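Long-range contacts in cysteine desulfurase (Fervidobacterium islandicum, PDB 6A6E), which catalyses the pyridoxal-phosphate-dependent removal of sulfur from cysteine and, as a SufS enzyme, probably supplies that sulfur for iron-sulfur cluster assembly: residues I154-K159 and M381-K386; M327-V332 and G416-R421; F331-G336 and S388-P393. One frame throughout, in Å; residues are numbered along the deposited sequence.

Overall arrangement
Following the chain, segment 154-159 leaves the outermost strand 150-154 of the seven-stranded sheet, and contact 1 closes a loop of 221 residues when helix 378-387 returns to it. Before that return, helix 308-327 ends and the chain enters edge strand 332-334 of the six-stranded sheet. Contacts 2 and 3 both start here, share Phe331 and Val332, and cross contact 1; contact 3 closes the shorter loop (51 residues) and contact 2 the longer (83). Contact 1 joins the two sheet regions, contact 2 the connection before the edge strand to the C-terminal helix 407-423, and contact 3 the strand itself to the loop after helix 378-387. Lys159 links contacts 1 and 3 through Val334 and Gly336.

Contact 1 (I154-K159 and M381-K386); sequences ITADEK and MGVLAK
At the seam between the seven-stranded sheet of this fold-type I PLP enzyme and its C-terminal region, Val383 and Leu384 of helix 378-387 meet Ala156-Lys159. The helix begins just after Cys376, found here as a persulfide. Val383 presses CG1 onto the loop backbone, 3.2 Å from Asp157 O, a close contact between a methyl group and a carbonyl. The same methyl lies 4.2 Å from Ala156 CB, where a small side chain lets loop and helix come together. The torsion sets CG1 anti to the backbone N (chi1 176°), against the loop. Phe271 of the second subunit also packs on Val383. The next residue, Leu384, sets its CD2 branch against the backbone of Lys159, 3.7 Å from Lys159 C, so an apolar branch covers a peptide group.

Asp157 suits the bend: OD1 accepts from Lys159 N at 3.0 Å, from above the carboxylate plane, forming an Asx turn, and from Val161 N as well. Lys159 starts away from the helix at CB, and its long chain carries NZ to Val334 O. Between the loop and this helix the polar link is a single water, donating at 2.7 Å to both Glu158 O and Leu384 O.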
ATOM      1  N   ILE A 154      18.905  22.172  -9.082  1.00 24.23           N
ATOM      2  CA  ILE A 154      18.837  22.881 -10.355  1.00 25.62           C
ATOM      3  C   ILE A 154      17.831  24.008 -10.181  1.00 27.81           C
ATOM      4  O   ILE A 154      16.685  23.738  -9.755  1.00 24.07           O
ATOM      5  CB  ILE A 154      18.349  21.947 -11.449  1.00 26.52           C
ATOM      6  CG1 ILE A 154      19.314  20.749 -11.596  1.00 27.85           C
ATOM      7  CG2 ILE A 154      18.149  22.699 -12.738  1.00 28.42           C
ATOM      8  CD1 ILE A 154      18.710  19.641 -12.415  1.00 29.66           C
ATOM      9  N   THR A 155      18.222  25.254 -10.458  1.00 22.46           N
ATOM     10  CA  THR A 155      17.342  26.391 -10.110  1.00 24.48           C
ATOM     11  C   THR A 155      16.331  26.668 -11.199  1.00 22.74           C
ATOM     12  O   THR A 155      16.553  26.373 -12.368  1.00 25.67           O
ATOM     13  CB  THR A 155      18.140  27.679  -9.868  1.00 29.54           C
ATOM     14  OG1 THR A 155      18.891  27.926 -11.020  1.00 32.12           O
ATOM     15  CG2 THR A 155      19.126  27.489  -8.771  1.00 29.18           C
ATOM     16  N   ALA A 156      15.165  27.139 -10.796  1.00 19.79           N
ATOM     17  CA  ALA A 156      14.117  27.495 -11.686  1.00 21.01           C
ATOM     18  C   ALA A 156      14.101  29.004 -11.844  1.00 24.90           C
ATOM     19  O   ALA A 156      14.622  29.698 -10.962  1.00 25.18           O
ATOM     20  CB  ALA A 156      12.785  27.070 -11.113  1.00 19.61           C
ATOM     21  N   ASP A 157      13.482  29.495 -12.919  1.00 23.72           N
ATOM     22  CA  ASP A 157      13.396  30.917 -13.117  1.00 29.19           C
ATOM     23  C   ASP A 157      12.145  31.420 -12.368  1.00 31.48           C
ATOM     24  O   ASP A 157      11.459  30.646 -11.637  1.00 29.51           O
ATOM     25  CB  ASP A 157      13.469  31.320 -14.626  1.00 26.98           C
ATOM     26  CG  ASP A 157      12.189  31.036 -15.404  1.00 30.93           C
ATOM     27  OD1 ASP A 157      11.151  30.651 -14.800  1.00 28.53           O
ATOM     28  OD2 ASP A 157      12.192  31.227 -16.658  1.00 30.61           O
ATOM     29  N   GLU A 158      11.815  32.684 -12.595  1.00 30.29           N
ATOM     30  CA  GLU A 158      10.897  33.371 -11.720  1.00 34.34           C
ATOM     31  C   GLU A 158       9.467  33.038 -12.107  1.00 29.56           C
ATOM     32  O   GLU A 158       8.561  33.386 -11.386  1.00 30.29           O
ATOM     33  CB  GLU A 158      11.192  34.882 -11.674  1.00 38.96           C
ATOM     34  CG  GLU A 158      10.823  35.666 -12.914  1.00 48.44           C
ATOM     35  CD  GLU A 158      11.096  37.184 -12.765  1.00 57.55           C
ATOM     36  OE1 GLU A 158      11.833  37.633 -11.829  1.00 56.17           O
ATOM     37  OE2 GLU A 158      10.545  37.930 -13.596  1.00 56.14           O
ATOM     38  N   LYS A 159       9.290  32.325 -13.228  1.00 29.33           N
ATOM     39  CA  LYS A 159       8.014  31.724 -13.610  1.00 29.24           C
ATOM     40  C   LYS A 159       7.963  30.186 -13.245  1.00 23.57           C
ATOM     41  O   LYS A 159       7.023  29.488 -13.581  1.00 22.94           O
ATOM     42  CB  LYS A 159       7.739  31.989 -15.090  1.00 30.42           C
ATOM     43  CG  LYS A 159       7.162  33.370 -15.407  1.00 35.11           C
ATOM     44  CD  LYS A 159       5.696  33.482 -15.008  1.00 40.61           C
ATOM     45  CE  LYS A 159       5.046  34.788 -15.452  1.00 40.28           C
ATOM     46  NZ  LYS A 159       3.637  34.868 -14.915  1.00 40.12           N
ATOM     47  N   MET A 381       6.728  27.711  -4.224  1.00 22.89           N
ATOM     48  CA  MET A 381       5.939  28.911  -4.062  1.00 27.15           C
ATOM     49  C   MET A 381       6.828  30.131  -3.830  1.00 25.97           C
ATOM     50  O   MET A 381       6.544  31.191  -4.357  1.00 27.84           O
ATOM     51  CB  MET A 381       4.923  28.780  -2.916  1.00 27.08           C
ATOM     52  CG  MET A 381       3.897  27.663  -3.116  1.00 28.81           C
ATOM     53  SD  MET A 381       2.784  27.948  -4.487  1.00 29.64           S
ATOM     54  CE  MET A 381       3.145  26.631  -5.631  1.00 31.63           C
ATOM     55  N   GLY A 382       7.888  29.989  -3.052  1.00 26.01           N
ATOM     56  CA  GLY A 382       8.800  31.096  -2.817  1.00 26.55           C
ATOM     57  C   GLY A 382       9.492  31.588  -4.076  1.00 28.56           C
ATOM     58  O   GLY A 382       9.676  32.772  -4.237  1.00 30.78           O
ATOM     59  N   VAL A 383       9.883  30.664  -4.964  1.00 26.30           N
ATOM     60  CA  VAL A 383      10.356  31.007  -6.292  1.00 25.51           C
ATOM     61  C   VAL A 383       9.306  31.758  -7.094  1.00 26.31           C
ATOM     62  O   VAL A 383       9.617  32.741  -7.740  1.00 26.50           O
ATOM     63  CB  VAL A 383      10.834  29.730  -7.059  1.00 26.14           C
ATOM     64  CG1 VAL A 383      11.251  30.032  -8.498  1.00 27.41           C
ATOM     65  CG2 VAL A 383      11.959  29.045  -6.277  1.00 24.62           C
ATOM     66  N   LEU A 384       8.057  31.313  -7.108  1.00 26.52           N
ATOM     67  CA  LEU A 384       7.036  32.011  -7.918  1.00 27.98           C
ATOM     68  C   LEU A 384       6.699  33.445  -7.399  1.00 29.06           C
ATOM     69  O   LEU A 384       6.306  34.332  -8.171  1.00 29.52           O
ATOM     70  CB  LEU A 384       5.745  31.199  -8.008  1.00 26.64           C
ATOM     71  CG  LEU A 384       5.852  29.781  -8.570  1.00 25.76           C
ATOM     72  CD1 LEU A 384       4.491  29.106  -8.520  1.00 26.27           C
ATOM     73  CD2 LEU A 384       6.336  29.821  -9.993  1.00 26.90           C
ATOM     74  N   ALA A 385       6.840  33.624  -6.100  1.00 29.87           N
ATOM     75  CA  ALA A 385       6.563  34.880  -5.462  1.00 33.83           C
ATOM     76  C   ALA A 385       7.467  35.968  -6.049  1.00 35.91           C
ATOM     77  O   ALA A 385       6.988  37.029  -6.382  1.00 33.87           O
ATOM     78  CB  ALA A 385       6.771  34.747  -3.969  1.00 32.90           C
ATOM     79  N   LYS A 386       8.750  35.668  -6.258  1.00 38.92           N
ATOM     80  CA  LYS A 386       9.670  36.646  -6.844  1.00 39.46           C
ATOM     81  C   LYS A 386       9.250  37.137  -8.205  1.00 40.35           C
ATOM     82  O   LYS A 386       9.419  38.303  -8.493  1.00 50.87           O
ATOM     83  CB  LYS A 386      11.093  36.125  -6.902  1.00 43.15           C
ATOM     84  CG  LYS A 386      11.731  35.847  -5.555  1.00 48.58           C
ATOM     85  CD  LYS A 386      13.188  35.446  -5.788  1.00 58.52           C
ATOM     86  CE  LYS A 386      13.648  34.353  -4.844  1.00 64.26           C
ATOM     87  NZ  LYS A 386      13.652  34.817  -3.434  1.00 70.12           N
TER
HETATM   88  O   HOH W   1       6.013  33.889 -10.836  1.00 30.66           O

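Contact 2 (M327-V332 and G416-R421); sequences MELDFV and GLKYIR
Leu329 and Phe331 sit in the irregular connection between helix 308-327 and strand 332-334, facing one side of the C-terminal helix 407-423. The backbones stay well apart: Leu329 CA is 8.5 Å from Lys418 CA, and Phe331 CA is 7.5 Å from Arg421 CA. Side chains fill the interval, with Leu417, Lys418 and Arg421 meeting the connection from adjacent positions on one helical face.

Phe331 does most of the work. Its CG lies between the backbone N and the carbonyl carbon (chi1 60°), which swings the ring toward the helix. The aliphatic part of Arg421 lies over one ring face: CB makes a CH-pi contact 4.0 Å from the Phe331 centroid and 16° off the ring normal, and Arg421 CD comes 3.6 Å from Phe331 CG. Arginine suits this place because its methylenes cover the ring while the guanidinium, tilted 54° from the ring plane, continues past it. Asp330 OD1 remains 5.8 Å from Arg421 NE, so any attraction there is long-range. The outer part of the ring reaches the helix backbone, with Phe331 CE2 3.6 Å from Leu417 O and CZ near Lys418 CA.

Beside the ring, Leu329 splits its two branches: CD1 meets Leu417 CD1 at 4.0 Å, and CD2 meets Lys418 CE at 4.1 Å. A leucine can thus touch both an inward apolar residue and the stem of a surface lysine. Leu417 continues inward to Phe348 and Val350 of strand 345-350, Leu362 of helix 355-366 and Met326 of helix 308-327, while Phe331 also packs on Val350.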
ATOM      1  N   MET A 327      -4.489  32.242 -21.053  1.00 38.75           N
ATOM      2  CA  MET A 327      -3.639  33.359 -21.432  1.00 40.38           C
ATOM      3  C   MET A 327      -4.411  34.574 -21.986  1.00 38.66           C
ATOM      4  O   MET A 327      -3.874  35.633 -22.032  1.00 37.68           O
ATOM      5  CB  MET A 327      -2.583  32.929 -22.451  1.00 41.65           C
ATOM      6  CG  MET A 327      -1.544  31.955 -21.923  1.00 43.98           C
ATOM      7  SD  MET A 327      -0.809  32.583 -20.412  1.00 50.03           S
ATOM      8  CE  MET A 327       0.329  33.806 -21.080  1.00 54.30           C
ATOM      9  N   GLU A 328      -5.659  34.414 -22.398  1.00 39.35           N
ATOM     10  CA  GLU A 328      -6.447  35.514 -22.957  1.00 40.23           C
ATOM     11  C   GLU A 328      -7.043  36.373 -21.845  1.00 45.24           C
ATOM     12  O   GLU A 328      -7.461  37.484 -22.128  1.00 46.91           O
ATOM     13  CB  GLU A 328      -7.610  34.973 -23.813  1.00 38.28           C
ATOM     14  CG  GLU A 328      -7.207  34.511 -25.207  1.00 39.71           C
ATOM     15  CD  GLU A 328      -8.269  33.718 -25.960  1.00 41.95           C
ATOM     16  OE1 GLU A 328      -9.454  33.659 -25.537  1.00 44.68           O
ATOM     17  OE2 GLU A 328      -7.902  33.126 -27.003  1.00 49.68           O
ATOM     18  N   LEU A 329      -7.133  35.846 -20.615  1.00 37.54           N
ATOM     19  CA  LEU A 329      -7.784  36.546 -19.507  1.00 37.73           C
ATOM     20  C   LEU A 329      -6.814  37.543 -18.927  1.00 39.48           C
ATOM     21  O   LEU A 329      -5.717  37.179 -18.534  1.00 42.40           O
ATOM     22  CB  LEU A 329      -8.212  35.594 -18.398  1.00 34.48           C
ATOM     23  CG  LEU A 329      -9.083  34.436 -18.818  1.00 34.76           C
ATOM     24  CD1 LEU A 329      -9.448  33.567 -17.614  1.00 35.85           C
ATOM     25  CD2 LEU A 329     -10.319  34.924 -19.542  1.00 35.75           C
ATOM     26  N   ASP A 330      -7.235  38.802 -18.850  1.00 41.11           N
ATOM     27  CA  ASP A 330      -6.339  39.888 -18.470  1.00 42.12           C
ATOM     28  C   ASP A 330      -6.238  39.999 -16.948  1.00 38.26           C
ATOM     29  O   ASP A 330      -5.259  40.499 -16.460  1.00 38.53           O
ATOM     30  CB  ASP A 330      -6.667  41.246 -19.207  1.00 47.29           C
ATOM     31  CG  ASP A 330      -8.068  41.855 -18.881  1.00 58.03           C
ATOM     32  OD1 ASP A 330      -8.751  41.459 -17.902  1.00 63.82           O
ATOM     33  OD2 ASP A 330      -8.485  42.788 -19.627  1.00 64.62           O
ATOM     34  N   PHE A 331      -7.215  39.432 -16.225  1.00 36.54           N
ATOM     35  CA  PHE A 331      -7.256  39.427 -14.753  1.00 35.18           C
ATOM     36  C   PHE A 331      -6.670  38.145 -14.061  1.00 42.24           C
ATOM     37  O   PHE A 331      -6.847  37.967 -12.866  1.00 35.25           O
ATOM     38  CB  PHE A 331      -8.683  39.576 -14.298  1.00 36.73           C
ATOM     39  CG  PHE A 331      -9.574  38.479 -14.769  1.00 36.30           C
ATOM     40  CD1 PHE A 331     -10.159  38.535 -16.019  1.00 36.81           C
ATOM     41  CD2 PHE A 331      -9.795  37.382 -13.978  1.00 34.55           C
ATOM     42  CE1 PHE A 331     -10.985  37.521 -16.447  1.00 40.72           C
ATOM     43  CE2 PHE A 331     -10.602  36.369 -14.398  1.00 35.96           C
ATOM     44  CZ  PHE A 331     -11.214  36.436 -15.623  1.00 40.56           C
ATOM     45  N   VAL A 332      -5.901  37.322 -14.788  1.00 46.95           N
ATOM     46  CA  VAL A 332      -5.176  36.138 -14.168  1.00 43.49           C
ATOM     47  C   VAL A 332      -3.681  36.215 -14.364  1.00 34.27           C
ATOM     48  O   VAL A 332      -3.248  36.736 -15.347  1.00 37.15           O
ATOM     49  CB  VAL A 332      -5.651  34.831 -14.818  1.00 40.01           C
ATOM     50  CG1 VAL A 332      -4.906  33.636 -14.238  1.00 44.19           C
ATOM     51  CG2 VAL A 332      -7.163  34.710 -14.687  1.00 31.78           C
ATOM     52  N   GLY A 416     -16.746  30.468 -15.308  1.00 30.09           N
ATOM     53  CA  GLY A 416     -16.622  30.580 -13.865  1.00 26.38           C
ATOM     54  C   GLY A 416     -15.678  31.647 -13.395  1.00 26.68           C
ATOM     55  O   GLY A 416     -16.008  32.418 -12.455  1.00 28.79           O
ATOM     56  N   LEU A 417     -14.502  31.718 -14.010  1.00 24.81           N
ATOM     57  CA  LEU A 417     -13.522  32.662 -13.578  1.00 28.09           C
ATOM     58  C   LEU A 417     -13.997  34.117 -13.855  1.00 34.26           C
ATOM     59  O   LEU A 417     -13.692  35.036 -13.084  1.00 32.66           O
ATOM     60  CB  LEU A 417     -12.181  32.431 -14.310  1.00 30.74           C
ATOM     61  CG  LEU A 417     -11.420  31.143 -13.871  1.00 31.55           C
ATOM     62  CD1 LEU A 417     -10.120  30.936 -14.644  1.00 30.75           C
ATOM     63  CD2 LEU A 417     -11.127  31.131 -12.383  1.00 30.25           C
ATOM     64  N   LYS A 418     -14.640  34.313 -15.009  1.00 33.56           N
ATOM     65  CA  LYS A 418     -15.159  35.652 -15.368  1.00 37.52           C
ATOM     66  C   LYS A 418     -16.140  36.143 -14.336  1.00 35.80           C
ATOM     67  O   LYS A 418     -16.053  37.300 -13.929  1.00 43.47           O
ATOM     68  CB  LYS A 418     -15.815  35.593 -16.735  1.00 35.27           C
ATOM     69  CG  LYS A 418     -14.749  35.653 -17.787  1.00 34.53           C
ATOM     70  CD  LYS A 418     -15.303  35.353 -19.166  1.00 38.83           C
ATOM     71  CE  LYS A 418     -14.307  35.806 -20.208  1.00 37.33           C
ATOM     72  NZ  LYS A 418     -14.606  35.137 -21.478  1.00 41.60           N
ATOM     73  N   TYR A 419     -17.063  35.247 -13.948  1.00 33.55           N
ATOM     74  CA  TYR A 419     -18.020  35.453 -12.887  1.00 34.89           C
ATOM     75  C   TYR A 419     -17.376  35.844 -11.597  1.00 38.73           C
ATOM     76  O   TYR A 419     -17.902  36.716 -10.865  1.00 35.03           O
ATOM     77  CB  TYR A 419     -18.841  34.187 -12.645  1.00 38.92           C
ATOM     78  CG  TYR A 419     -19.835  34.335 -11.522  1.00 41.89           C
ATOM     79  CD1 TYR A 419     -19.439  34.225 -10.197  1.00 42.89           C
ATOM     80  CD2 TYR A 419     -21.181  34.616 -11.791  1.00 46.20           C
ATOM     81  CE1 TYR A 419     -20.342  34.396  -9.172  1.00 45.64           C
ATOM     82  CE2 TYR A 419     -22.097  34.773 -10.773  1.00 44.20           C
ATOM     83  CZ  TYR A 419     -21.666  34.669  -9.476  1.00 48.59           C
ATOM     84  OH  TYR A 419     -22.563  34.832  -8.463  1.00 54.52           O
ATOM     85  N   ILE A 420     -16.288  35.149 -11.251  1.00 34.40           N
ATOM     86  CA  ILE A 420     -15.589  35.428  -9.989  1.00 31.92           C
ATOM     87  C   ILE A 420     -14.967  36.842 -10.058  1.00 32.76           C
ATOM     88  O   ILE A 420     -14.945  37.563  -9.052  1.00 31.73           O
ATOM     89  CB  ILE A 420     -14.506  34.344  -9.627  1.00 30.45           C
ATOM     90  CG1 ILE A 420     -15.187  33.037  -9.225  1.00 31.06           C
ATOM     91  CG2 ILE A 420     -13.627  34.827  -8.467  1.00 27.46           C
ATOM     92  CD1 ILE A 420     -14.360  31.802  -9.408  1.00 34.24           C
ATOM     93  N   ARG A 421     -14.446  37.235 -11.203  1.00 34.01           N
ATOM     94  CA  ARG A 421     -13.888  38.606 -11.329  1.00 39.90           C
ATOM     95  C   ARG A 421     -15.009  39.648 -11.144  1.00 39.72           C
ATOM     96  O   ARG A 421     -14.875  40.510 -10.345  1.00 38.03           O
ATOM     97  CB  ARG A 421     -13.196  38.829 -12.672  1.00 44.25           C
ATOM     98  CG  ARG A 421     -12.295  40.072 -12.638  1.00 48.94           C
ATOM     99  CD  ARG A 421     -12.206  40.829 -13.971  1.00 57.66           C
ATOM    100  NE  ARG A 421     -13.494  41.048 -14.651  1.00 64.32           N
ATOM    101  CZ  ARG A 421     -14.189  42.203 -14.678  1.00 75.93           C
ATOM    102  NH1 ARG A 421     -13.748  43.306 -14.059  1.00 69.78           N
ATOM    103  NH2 ARG A 421     -15.359  42.252 -15.332  1.00 75.43           N
TER

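Contact 3 (F331-G336 and S388-P393); sequences FVEVYG and SKIDFP
Glu333 reaches across to Ser388 and Lys389 with both carboxylate oxygens. OE2 accepts from Lys389 N at 2.7 Å through its syn lone pair, in a nearly straight bond (173°). OE1 takes Ser388 OG at 2.6 Å on its syn side and Tyr335 OH at 2.7 Å on its anti side, so three donors fix the rotation of this buried group. An alanine here would probably leave Lys389 N and the hydroxyls of Ser388 and Tyr335 without the carboxylate they share.

Glu333 belongs to the edge strand of the six-stranded sheet, and Tyr335, two residues on, points the same way; with CG anti to the backbone N (chi1 -178°) and the chain extended beyond it, the carboxylate reaches the opposing loop. There Ser388 OG also accepts from Ile390 N at 3.1 Å, an ST turn; Ile390 CG1 lies 3.6 Å from Glu333 OE1. Phe392 turns its edge to the Tyr335 face in an offset edge-to-face pair, centroids 5.8 Å apart and planes at 80°. Tyr335 OH in turn lies in the Phe392 plane, 3.4 Å from CE1. Further out, Asn349 of the neighbouring strand hydrogen-bonds Tyr335 OH, and Leu384 of helix 378-387 packs on both aromatic rings.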
ATOM      1  N   PHE A 331      -7.215  39.432 -16.225  1.00 36.54           N
ATOM      2  CA  PHE A 331      -7.256  39.427 -14.753  1.00 35.18           C
ATOM      3  C   PHE A 331      -6.670  38.145 -14.061  1.00 42.24           C
ATOM      4  O   PHE A 331      -6.847  37.967 -12.866  1.00 35.25           O
ATOM      5  CB  PHE A 331      -8.683  39.576 -14.298  1.00 36.73           C
ATOM      6  CG  PHE A 331      -9.574  38.479 -14.769  1.00 36.30           C
ATOM      7  CD1 PHE A 331     -10.159  38.535 -16.019  1.00 36.81           C
ATOM      8  CD2 PHE A 331      -9.795  37.382 -13.978  1.00 34.55           C
ATOM      9  CE1 PHE A 331     -10.985  37.521 -16.447  1.00 40.72           C
ATOM     10  CE2 PHE A 331     -10.602  36.369 -14.398  1.00 35.96           C
ATOM     11  CZ  PHE A 331     -11.214  36.436 -15.623  1.00 40.56           C
ATOM     12  N   VAL A 332      -5.901  37.322 -14.788  1.00 46.95           N
ATOM     13  CA  VAL A 332      -5.176  36.138 -14.168  1.00 43.49           C
ATOM     14  C   VAL A 332      -3.681  36.215 -14.364  1.00 34.27           C
ATOM     15  O   VAL A 332      -3.248  36.736 -15.347  1.00 37.15           O
ATOM     16  CB  VAL A 332      -5.651  34.831 -14.818  1.00 40.01           C
ATOM     17  CG1 VAL A 332      -4.906  33.636 -14.238  1.00 44.19           C
ATOM     18  CG2 VAL A 332      -7.163  34.710 -14.687  1.00 31.78           C
ATOM     19  N   GLU A 333      -2.901  35.755 -13.391  1.00 30.62           N
ATOM     20  CA  GLU A 333      -1.447  35.530 -13.524  1.00 27.09           C
ATOM     21  C   GLU A 333      -1.209  33.967 -13.652  1.00 29.51           C
ATOM     22  O   GLU A 333      -1.666  33.215 -12.797  1.00 30.61           O
ATOM     23  CB  GLU A 333      -0.733  36.071 -12.309  1.00 27.01           C
ATOM     24  CG  GLU A 333       0.772  35.948 -12.354  1.00 28.06           C
ATOM     25  CD  GLU A 333       1.451  36.667 -11.197  1.00 34.22           C
ATOM     26  OE1 GLU A 333       1.504  36.130 -10.043  1.00 34.74           O
ATOM     27  OE2 GLU A 333       2.004  37.792 -11.457  1.00 36.99           O
ATOM     28  N   VAL A 334      -0.542  33.524 -14.733  1.00 30.84           N
ATOM     29  CA  VAL A 334      -0.292  32.110 -15.063  1.00 28.24           C
ATOM     30  C   VAL A 334       1.170  31.729 -14.761  1.00 28.63           C
ATOM     31  O   VAL A 334       2.056  32.482 -15.047  1.00 25.20           O
ATOM     32  CB  VAL A 334      -0.660  31.812 -16.519  1.00 29.12           C
ATOM     33  CG1 VAL A 334      -0.202  30.413 -16.934  1.00 30.04           C
ATOM     34  CG2 VAL A 334      -2.158  31.901 -16.663  1.00 30.26           C
ATOM     35  N   TYR A 335       1.414  30.574 -14.147  1.00 24.95           N
ATOM     36  CA  TYR A 335       2.795  30.141 -13.865  1.00 24.31           C
ATOM     37  C   TYR A 335       3.232  29.047 -14.805  1.00 24.55           C
ATOM     38  O   TYR A 335       2.415  28.338 -15.388  1.00 27.11           O
ATOM     39  CB  TYR A 335       2.990  29.778 -12.368  1.00 26.48           C
ATOM     40  CG  TYR A 335       2.347  30.841 -11.482  1.00 24.20           C
ATOM     41  CD1 TYR A 335       2.974  32.040 -11.234  1.00 26.41           C
ATOM     42  CD2 TYR A 335       1.061  30.675 -11.016  1.00 25.58           C
ATOM     43  CE1 TYR A 335       2.364  33.058 -10.506  1.00 24.98           C
ATOM     44  CE2 TYR A 335       0.436  31.655 -10.258  1.00 25.94           C
ATOM     45  CZ  TYR A 335       1.065  32.868 -10.051  1.00 27.59           C
ATOM     46  OH  TYR A 335       0.407  33.815  -9.309  1.00 26.47           O
ATOM     47  N   GLY A 336       4.533  28.909 -14.966  1.00 28.04           N
ATOM     48  CA  GLY A 336       5.090  27.872 -15.823  1.00 29.11           C
ATOM     49  C   GLY A 336       5.459  28.402 -17.215  1.00 28.90           C
ATOM     50  O   GLY A 336       5.278  29.562 -17.492  1.00 24.84           O
ATOM     51  N   SER A 388       6.004  37.150  -9.331  1.00 31.33           N
ATOM     52  CA  SER A 388       4.661  37.614  -9.379  1.00 34.93           C
ATOM     53  C   SER A 388       4.597  39.154  -9.593  1.00 39.71           C
ATOM     54  O   SER A 388       5.462  39.866  -9.115  1.00 39.54           O
ATOM     55  CB  SER A 388       3.930  37.282  -8.095  1.00 34.26           C
ATOM     56  OG  SER A 388       2.567  37.711  -8.228  1.00 32.55           O
ATOM     57  N   LYS A 389       3.552  39.614 -10.281  1.00 42.52           N
ATOM     58  CA  LYS A 389       3.263  41.018 -10.508  1.00 48.85           C
ATOM     59  C   LYS A 389       1.996  41.427  -9.765  1.00 50.07           C
ATOM     60  O   LYS A 389       1.403  42.458 -10.064  1.00 54.48           O
ATOM     61  CB  LYS A 389       3.045  41.251 -12.003  1.00 52.25           C
ATOM     62  CG  LYS A 389       4.274  41.012 -12.870  1.00 58.20           C
ATOM     63  CD  LYS A 389       4.698  42.276 -13.600  1.00 66.57           C
ATOM     64  CE  LYS A 389       5.889  42.025 -14.509  1.00 74.24           C
ATOM     65  NZ  LYS A 389       7.042  41.516 -13.713  1.00 80.26           N
ATOM     66  N   ILE A 390       1.548  40.603  -8.831  1.00 46.91           N
ATOM     67  CA  ILE A 390       0.351  40.906  -8.046  1.00 43.75           C
ATOM     68  C   ILE A 390       0.734  40.735  -6.608  1.00 39.02           C
ATOM     69  O   ILE A 390       1.894  40.517  -6.300  1.00 41.69           O
ATOM     70  CB  ILE A 390      -0.856  39.981  -8.395  1.00 47.68           C
ATOM     71  CG1 ILE A 390      -0.480  38.485  -8.213  1.00 49.26           C
ATOM     72  CG2 ILE A 390      -1.329  40.274  -9.802  1.00 45.20           C
ATOM     73  CD1 ILE A 390      -1.649  37.515  -8.213  1.00 50.55           C
ATOM     74  N   ASP A 391      -0.241  40.841  -5.728  1.00 42.74           N
ATOM     75  CA  ASP A 391      -0.001  40.580  -4.345  1.00 46.78           C
ATOM     76  C   ASP A 391      -0.085  39.042  -4.205  1.00 42.64           C
ATOM     77  O   ASP A 391      -1.175  38.484  -4.088  1.00 45.68           O
ATOM     78  CB  ASP A 391      -1.082  41.302  -3.533  1.00 54.86           C
ATOM     79  CG  ASP A 391      -0.806  41.307  -2.064  1.00 61.77           C
ATOM     80  OD1 ASP A 391       0.348  41.054  -1.663  1.00 77.05           O
ATOM     81  OD2 ASP A 391      -1.754  41.585  -1.295  1.00 78.33           O
ATOM     82  N   PHE A 392       1.064  38.376  -4.241  1.00 38.59           N
ATOM     83  CA  PHE A 392       1.131  36.923  -4.374  1.00 34.21           C
ATOM     84  C   PHE A 392       0.750  36.247  -3.056  1.00 34.16           C
ATOM     85  O   PHE A 392       1.417  36.420  -2.045  1.00 31.37           O
ATOM     86  CB  PHE A 392       2.531  36.470  -4.841  1.00 33.92           C
ATOM     87  CG  PHE A 392       2.646  34.969  -5.124  1.00 28.80           C
ATOM     88  CD1 PHE A 392       2.096  34.424  -6.260  1.00 30.48           C
ATOM     89  CD2 PHE A 392       3.340  34.123  -4.250  1.00 30.04           C
ATOM     90  CE1 PHE A 392       2.199  33.057  -6.520  1.00 27.24           C
ATOM     91  CE2 PHE A 392       3.465  32.762  -4.501  1.00 27.02           C
ATOM     92  CZ  PHE A 392       2.882  32.230  -5.636  1.00 26.61           C
ATOM     93  N   PRO A 393      -0.292  35.415  -3.095  1.00 32.49           N
ATOM     94  CA  PRO A 393      -0.834  34.807  -1.900  1.00 32.26           C
ATOM     95  C   PRO A 393      -0.084  33.602  -1.406  1.00 33.59           C
ATOM     96  O   PRO A 393      -0.567  32.946  -0.525  1.00 33.33           O
ATOM     97  CB  PRO A 393      -2.246  34.420  -2.338  1.00 33.57           C
ATOM     98  CG  PRO A 393      -2.136  34.208  -3.795  1.00 33.11           C
ATOM     99  CD  PRO A 393      -1.141  35.188  -4.278  1.00 31.97           C
TER